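Local coordinates for protein fructose-bisphosphate aldolase (Slackia heliotrinireducens, PDB 4MOZ) that belongs to the DeoC/LacD family of aldolases and folds as a closed barrel of eight parallel strands surrounded by helices, at residues C[66-80]-C[86-100]. Numbering follows the deposited sequence.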
loop_
_atom_site.group_PDB
_atom_site.type_symbol
_atom_site.label_atom_id
_atom_site.label_comp_id
_atom_site.label_asym_id
_atom_site.label_seq_id
_atom_site.Cartn_x
_atom_site.Cartn_y
_atom_site.Cartn_z
ATOM N N GLU C 66 -0.086 7.966 35.642
ATOM C CA GLU C 66 -1.152 8.835 36.146
ATOM C C GLU C 66 -0.612 10.199 36.608
ATOM O O GLU C 66 -1.334 11.198 36.618
ATOM C CB GLU C 66 -1.959 8.155 37.257
ATOM C CG GLU C 66 -3.321 8.806 37.465
ATOM C CD GLU C 66 -4.211 8.086 38.463
ATOM O OE1 GLU C 66 -3.909 6.936 38.848
ATOM O OE2 GLU C 66 -5.235 8.680 38.857
ATOM N N HIS C 67 0.665 10.217 36.983
ATOM C CA HIS C 67 1.421 11.440 37.257
ATOM C C HIS C 67 1.169 12.509 36.220
ATOM O O HIS C 67 0.916 13.669 36.568
ATOM C CB HIS C 67 2.902 11.089 37.323
ATOM C CG HIS C 67 3.799 12.220 37.768
ATOM N ND1 HIS C 67 3.679 12.814 38.971
ATOM C CD2 HIS C 67 4.890 12.822 37.137
ATOM C CE1 HIS C 67 4.628 13.763 39.094
ATOM N NE2 HIS C 67 5.370 13.762 37.971
ATOM N N LEU C 68 1.214 12.127 34.943
ATOM C CA LEU C 68 1.021 13.072 33.840
ATOM C C LEU C 68 -0.361 13.716 33.878
ATOM O O LEU C 68 -0.501 14.919 33.653
ATOM C CB LEU C 68 1.252 12.390 32.486
ATOM C CG LEU C 68 2.574 11.629 32.297
ATOM C CD1 LEU C 68 2.569 10.832 31.002
ATOM C CD2 LEU C 68 3.771 12.564 32.343
ATOM N N PHE C 69 -1.377 12.914 34.175
ATOM C CA PHE C 69 -2.750 13.408 34.203
ATOM C C PHE C 69 -3.038 14.253 35.442
ATOM O O PHE C 69 -3.836 15.191 35.383
ATOM C CB PHE C 69 -3.738 12.251 34.067
ATOM C CG PHE C 69 -3.758 11.637 32.690
ATOM C CD1 PHE C 69 -2.839 10.644 32.338
ATOM C CD2 PHE C 69 -4.688 12.057 31.740
ATOM C CE1 PHE C 69 -2.850 10.083 31.070
ATOM C CE2 PHE C 69 -4.703 11.497 30.474
ATOM C CZ PHE C 69 -3.786 10.507 30.137
ATOM N N LYS C 70 -2.378 13.927 36.552
ATOM C CA LYS C 70 -2.477 14.716 37.775
ATOM C C LYS C 70 -1.883 16.107 37.562
ATOM O O LYS C 70 -2.451 17.100 38.013
ATOM C CB LYS C 70 -1.770 14.017 38.940
ATOM C CG LYS C 70 -2.462 12.764 39.460
ATOM C CD LYS C 70 -1.688 12.211 40.650
ATOM C CE LYS C 70 -2.146 10.818 41.052
ATOM N NZ LYS C 70 -3.394 10.850 41.856
ATOM N N ILE C 71 -0.743 16.162 36.871
ATOM C CA ILE C 71 -0.084 17.422 36.527
ATOM C C ILE C 71 -0.977 18.281 35.632
ATOM O O ILE C 71 -1.185 19.462 35.906
ATOM C CB ILE C 71 1.280 17.191 35.842
ATOM C CG1 ILE C 71 2.263 16.534 36.814
ATOM C CG2 ILE C 71 1.859 18.509 35.347
ATOM C CD1 ILE C 71 3.491 15.941 36.152
ATOM N N ALA C 72 -1.512 17.679 34.576
ATOM C CA ALA C 72 -2.393 18.379 33.648
ATOM C C ALA C 72 -3.634 18.930 34.346
ATOM O O ALA C 72 -4.137 19.996 33.982
ATOM C CB ALA C 72 -2.796 17.456 32.510
ATOM N N ASP C 73 -4.111 18.205 35.355
ATOM C CA ASP C 73 -5.344 18.551 36.059
ATOM C C ASP C 73 -5.122 19.599 37.156
ATOM O O ASP C 73 -5.935 20.508 37.324
ATOM C CB ASP C 73 -5.977 17.283 36.638
ATOM C CG ASP C 73 -7.266 17.552 37.391
ATOM O OD1 ASP C 73 -8.217 18.108 36.799
ATOM O OD2 ASP C 73 -7.332 17.187 38.579
ATOM N N GLN C 74 -4.021 19.471 37.894
ATOM C CA GLN C 74 -3.746 20.351 39.031
ATOM C C GLN C 74 -2.930 21.576 38.643
ATOM O O GLN C 74 -3.011 22.610 39.299
ATOM C CB GLN C 74 -3.048 19.588 40.156
ATOM C CG GLN C 74 -3.963 18.621 40.884
ATOM C CD GLN C 74 -3.201 17.587 41.684
ATOM O OE1 GLN C 74 -3.426 16.388 41.530
ATOM N NE2 GLN C 74 -2.289 18.044 42.536
ATOM N N GLY C 75 -2.138 21.452 37.583
ATOM C CA GLY C 75 -1.383 22.584 37.068
ATOM C C GLY C 75 -2.219 23.404 36.107
ATOM O O GLY C 75 -3.424 23.192 35.974
ATOM N N VAL C 76 -1.577 24.355 35.443
ATOM C CA VAL C 76 -2.245 25.153 34.423
ATOM C C VAL C 76 -1.527 24.903 33.110
ATOM O O VAL C 76 -0.327 25.169 32.988
ATOM C CB VAL C 76 -2.278 26.667 34.773
ATOM C CG1 VAL C 76 -2.952 27.467 33.663
ATOM C CG2 VAL C 76 -3.003 26.905 36.091
ATOM N N CYS C 77 -2.266 24.361 32.144
ATOM C CA CYS C 77 -1.741 24.047 30.816
ATOM C C CYS C 77 -2.774 24.440 29.766
ATOM O O CYS C 77 -3.959 24.569 30.081
ATOM C CB CYS C 77 -1.440 22.546 30.690
ATOM S SG CYS C 77 -0.468 21.809 32.030
ATOM N N GLY C 78 -2.324 24.638 28.527
ATOM C CA GLY C 78 -3.226 24.900 27.410
ATOM C C GLY C 78 -3.801 23.581 26.940
ATOM O O GLY C 78 -5.010 23.345 27.053
ATOM N N VAL C 79 -2.925 22.720 26.417
ATOM C CA VAL C 79 -3.295 21.361 26.022
ATOM C C VAL C 79 -2.346 20.311 26.605
ATOM O O VAL C 79 -1.162 20.585 26.841
ATOM C CB VAL C 79 -3.351 21.166 24.480
ATOM C CG1 VAL C 79 -4.392 22.074 23.842
ATOM C CG2 VAL C 79 -1.984 21.367 23.838
HETATM N N MSE C 80 -2.885 19.124 26.858
HETATM C CA MSE C 80 -2.060 17.969 27.153
HETATM C C MSE C 80 -2.010 17.113 25.903
HETATM O O MSE C 80 -3.045 16.651 25.418
HETATM C CB MSE C 80 -2.632 17.165 28.314
HETATM C CG MSE C 80 -1.810 15.933 28.642
HETATM SE SE MSE C 80 -2.714 14.791 29.915
HETATM C CE MSE C 80 -1.436 13.324 29.981
ATOM N N LEU C 86 -3.122 6.168 25.602
ATOM C CA LEU C 86 -2.782 6.736 26.898
ATOM C C LEU C 86 -3.928 7.593 27.430
ATOM O O LEU C 86 -4.371 7.417 28.572
ATOM C CB LEU C 86 -1.499 7.565 26.788
ATOM C CG LEU C 86 -1.050 8.361 28.016
ATOM C CD1 LEU C 86 -0.550 7.440 29.119
ATOM C CD2 LEU C 86 0.024 9.360 27.617
ATOM N N ILE C 87 -4.402 8.508 26.586
ATOM C CA ILE C 87 -5.549 9.348 26.909
ATOM C C ILE C 87 -6.797 8.504 27.226
ATOM O O ILE C 87 -7.494 8.777 28.202
ATOM C CB ILE C 87 -5.822 10.387 25.793
ATOM C CG1 ILE C 87 -4.631 11.349 25.656
ATOM C CG2 ILE C 87 -7.087 11.178 26.090
ATOM C CD1 ILE C 87 -4.677 12.248 24.430
ATOM N N ALA C 88 -7.048 7.465 26.428
ATOM C CA ALA C 88 -8.222 6.603 26.610
ATOM C C ALA C 88 -8.281 5.919 27.982
ATOM O O ALA C 88 -9.369 5.705 28.524
ATOM C CB ALA C 88 -8.292 5.562 25.502
ATOM N N ARG C 89 -7.117 5.586 28.536
ATOM C CA ARG C 89 -7.058 4.821 29.782
ATOM C C ARG C 89 -7.301 5.672 31.023
ATOM O O ARG C 89 -7.627 5.138 32.081
ATOM C CB ARG C 89 -5.724 4.074 29.922
ATOM C CG ARG C 89 -5.311 3.237 28.717
ATOM C CD ARG C 89 -6.206 2.033 28.476
ATOM N NE ARG C 89 -6.158 1.055 29.563
ATOM C CZ ARG C 89 -6.757 -0.132 29.520
ATOM N NH1 ARG C 89 -7.432 -0.498 28.440
ATOM N NH2 ARG C 89 -6.673 -0.958 30.555
ATOM N N TYR C 90 -7.153 6.990 30.889
ATOM C CA TYR C 90 -7.254 7.894 32.037
ATOM C C TYR C 90 -8.285 9.016 31.905
ATOM O O TYR C 90 -8.731 9.558 32.919
ATOM C CB TYR C 90 -5.886 8.500 32.348
ATOM C CG TYR C 90 -4.855 7.492 32.806
ATOM C CD1 TYR C 90 -4.721 7.175 34.157
ATOM C CD2 TYR C 90 -4.012 6.856 31.889
ATOM C CE1 TYR C 90 -3.776 6.260 34.590
ATOM C CE2 TYR C 90 -3.066 5.934 32.309
ATOM C CZ TYR C 90 -2.954 5.639 33.662
ATOM O OH TYR C 90 -2.023 4.727 34.099
ATOM N N ALA C 91 -8.659 9.359 30.672
ATOM C CA ALA C 91 -9.495 10.537 30.398
ATOM C C ALA C 91 -10.810 10.589 31.163
ATOM O O ALA C 91 -11.271 11.676 31.506
ATOM C CB ALA C 91 -9.756 10.684 28.903
ATOM N N ALA C 92 -11.416 9.431 31.421
ATOM C CA ALA C 92 -12.687 9.389 32.152
ATOM C C ALA C 92 -12.543 9.943 33.574
ATOM O O ALA C 92 -13.472 10.560 34.098
ATOM C CB ALA C 92 -13.267 7.979 32.174
ATOM N N ASP C 93 -11.371 9.740 34.175
ATOM C CA ASP C 93 -11.079 10.257 35.510
ATOM C C ASP C 93 -10.475 11.658 35.494
ATOM O O ASP C 93 -10.270 12.258 36.548
ATOM C CB ASP C 93 -10.146 9.304 36.260
ATOM C CG ASP C 93 -10.803 7.986 36.580
ATOM O OD1 ASP C 93 -11.997 7.985 36.939
ATOM O OD2 ASP C 93 -10.127 6.949 36.475
ATOM N N TYR C 94 -10.176 12.164 34.301
ATOM C CA TYR C 94 -9.580 13.488 34.141
ATOM C C TYR C 94 -10.240 14.255 32.992
ATOM O O TYR C 94 -9.570 14.631 32.029
ATOM C CB TYR C 94 -8.067 13.356 33.929
ATOM C CG TYR C 94 -7.355 12.789 35.131
ATOM C CD1 TYR C 94 -7.198 11.411 35.292
ATOM C CD2 TYR C 94 -6.854 13.628 36.122
ATOM C CE1 TYR C 94 -6.557 10.887 36.405
ATOM C CE2 TYR C 94 -6.211 13.115 37.240
ATOM C CZ TYR C 94 -6.067 11.747 37.374
ATOM O OH TYR C 94 -5.430 11.244 38.476
ATOM N N PRO C 95 -11.564 14.501 33.096
ATOM C CA PRO C 95 -12.298 15.062 31.951
ATOM C C PRO C 95 -12.014 16.534 31.649
ATOM O O PRO C 95 -12.203 16.965 30.514
ATOM C CB PRO C 95 -13.771 14.870 32.337
ATOM C CG PRO C 95 -13.784 14.776 33.829
ATOM C CD PRO C 95 -12.419 14.339 34.289
ATOM N N ASN C 96 -11.560 17.293 32.644
ATOM C CA ASN C 96 -11.380 18.743 32.488
ATOM C C ASN C 96 -9.976 19.112 32.040
ATOM O O ASN C 96 -9.291 19.910 32.682
ATOM C CB ASN C 96 -11.731 19.477 33.783
ATOM C CG ASN C 96 -13.070 19.056 34.345
ATOM O OD1 ASN C 96 -13.187 18.764 35.534
ATOM N ND2 ASN C 96 -14.087 19.003 33.488
ATOM N N VAL C 97 -9.550 18.503 30.942
ATOM C CA VAL C 97 -8.263 18.788 30.331
ATOM C C VAL C 97 -8.541 18.913 28.835
ATOM O O VAL C 97 -9.382 18.188 28.291
ATOM C CB VAL C 97 -7.245 17.646 30.584
ATOM C CG1 VAL C 97 -5.915 17.927 29.898
ATOM C CG2 VAL C 97 -7.021 17.428 32.075
ATOM N N ASN C 98 -7.864 19.854 28.184
ATOM C CA ASN C 98 -7.921 19.954 26.734
ATOM C C ASN C 98 -6.905 18.980 26.152
ATOM O O ASN C 98 -5.695 19.202 26.257
ATOM C CB ASN C 98 -7.629 21.383 26.262
ATOM C CG ASN C 98 -8.579 22.410 26.854
ATOM O OD1 ASN C 98 -9.792 22.204 26.900
ATOM N ND2 ASN C 98 -8.031 23.533 27.295
ATOM N N TYR C 99 -7.401 17.898 25.556
ATOM C CA TYR C 99 -6.534 16.852 25.008
ATOM C C TYR C 99 -6.174 17.079 23.547
ATOM O O TYR C 99 -7.035 17.387 22.717
ATOM C CB TYR C 99 -7.156 15.462 25.191
ATOM C CG TYR C 99 -7.235 15.024 26.638
ATOM C CD1 TYR C 99 -6.091 14.593 27.321
ATOM C CD2 TYR C 99 -8.451 15.040 27.326
ATOM C CE1 TYR C 99 -6.160 14.197 28.646
ATOM C CE2 TYR C 99 -8.533 14.643 28.653
ATOM C CZ TYR C 99 -7.387 14.222 29.309
ATOM O OH TYR C 99 -7.461 13.826 30.627
ATOM N N LEU C 100 -4.882 16.935 23.258
ATOM C CA LEU C 100 -4.380 16.910 21.897
ATOM C C LEU C 100 -3.853 15.502 21.636
ATOM O O LEU C 100 -2.890 15.061 22.280
ATOM C CB LEU C 100 -3.259 17.930 21.722
ATOM C CG LEU C 100 -2.802 18.207 20.287
ATOM C CD1 LEU C 100 -3.468 19.465 19.756
ATOM C CD2 LEU C 100 -1.293 18.367 20.236
HETATM O O HOH W 1 -10.161 16.796 35.076
HETATM O O HOH W 2 -5.772 21.651 29.310
#
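Phe69 of helix 66-74 packs its ring against Tyr90, Tyr94 and Tyr99, a worked example of one aromatic side chain gathering a helix, a loop and a strand. Tyr90 CB sits over the centre of one of its faces, 3.5 Å from the ring centroid, while Tyr99 OH meets the rim at Phe69 CD2. The Phe69 and Tyr90 rings tilt by only 24°, yet are offset so far that little of one lies over the other. Phe69 also supplies a CH-pi contact of its own: CB lies 3.7 Å from the centroid of the Tyr94 ring, over its face. At the edge of that ring, Tyr94 OH donates a 2.6 Å hydrogen bond to Glu66 OE2, which accepts on its anti lone pair; the carboxylate stands almost perpendicular to the ring (84°). Glu66 reaches there extended, with CG anti to the backbone N (chi1 -161°). In the second shell, Tyr99 OH donates a hydrogen bond to Tyr94 O, tying the strand to the loop that carries Tyr94. Farther along, Asn98 ND2 donates to Gly78 O (3.0 Å) while its OD1 accepts a hydrogen bond from Asn137 ND2. Parallel strand pairing follows, Met80 N to Asn98 O (2.9 Å) and Leu100 N to Met80 O (2.8 Å). Strands 79-82 and 99-102, joined through helix 84-90, form a beta-alpha-beta unit of the TIM barrel, with helix 66-74 packed against its connection.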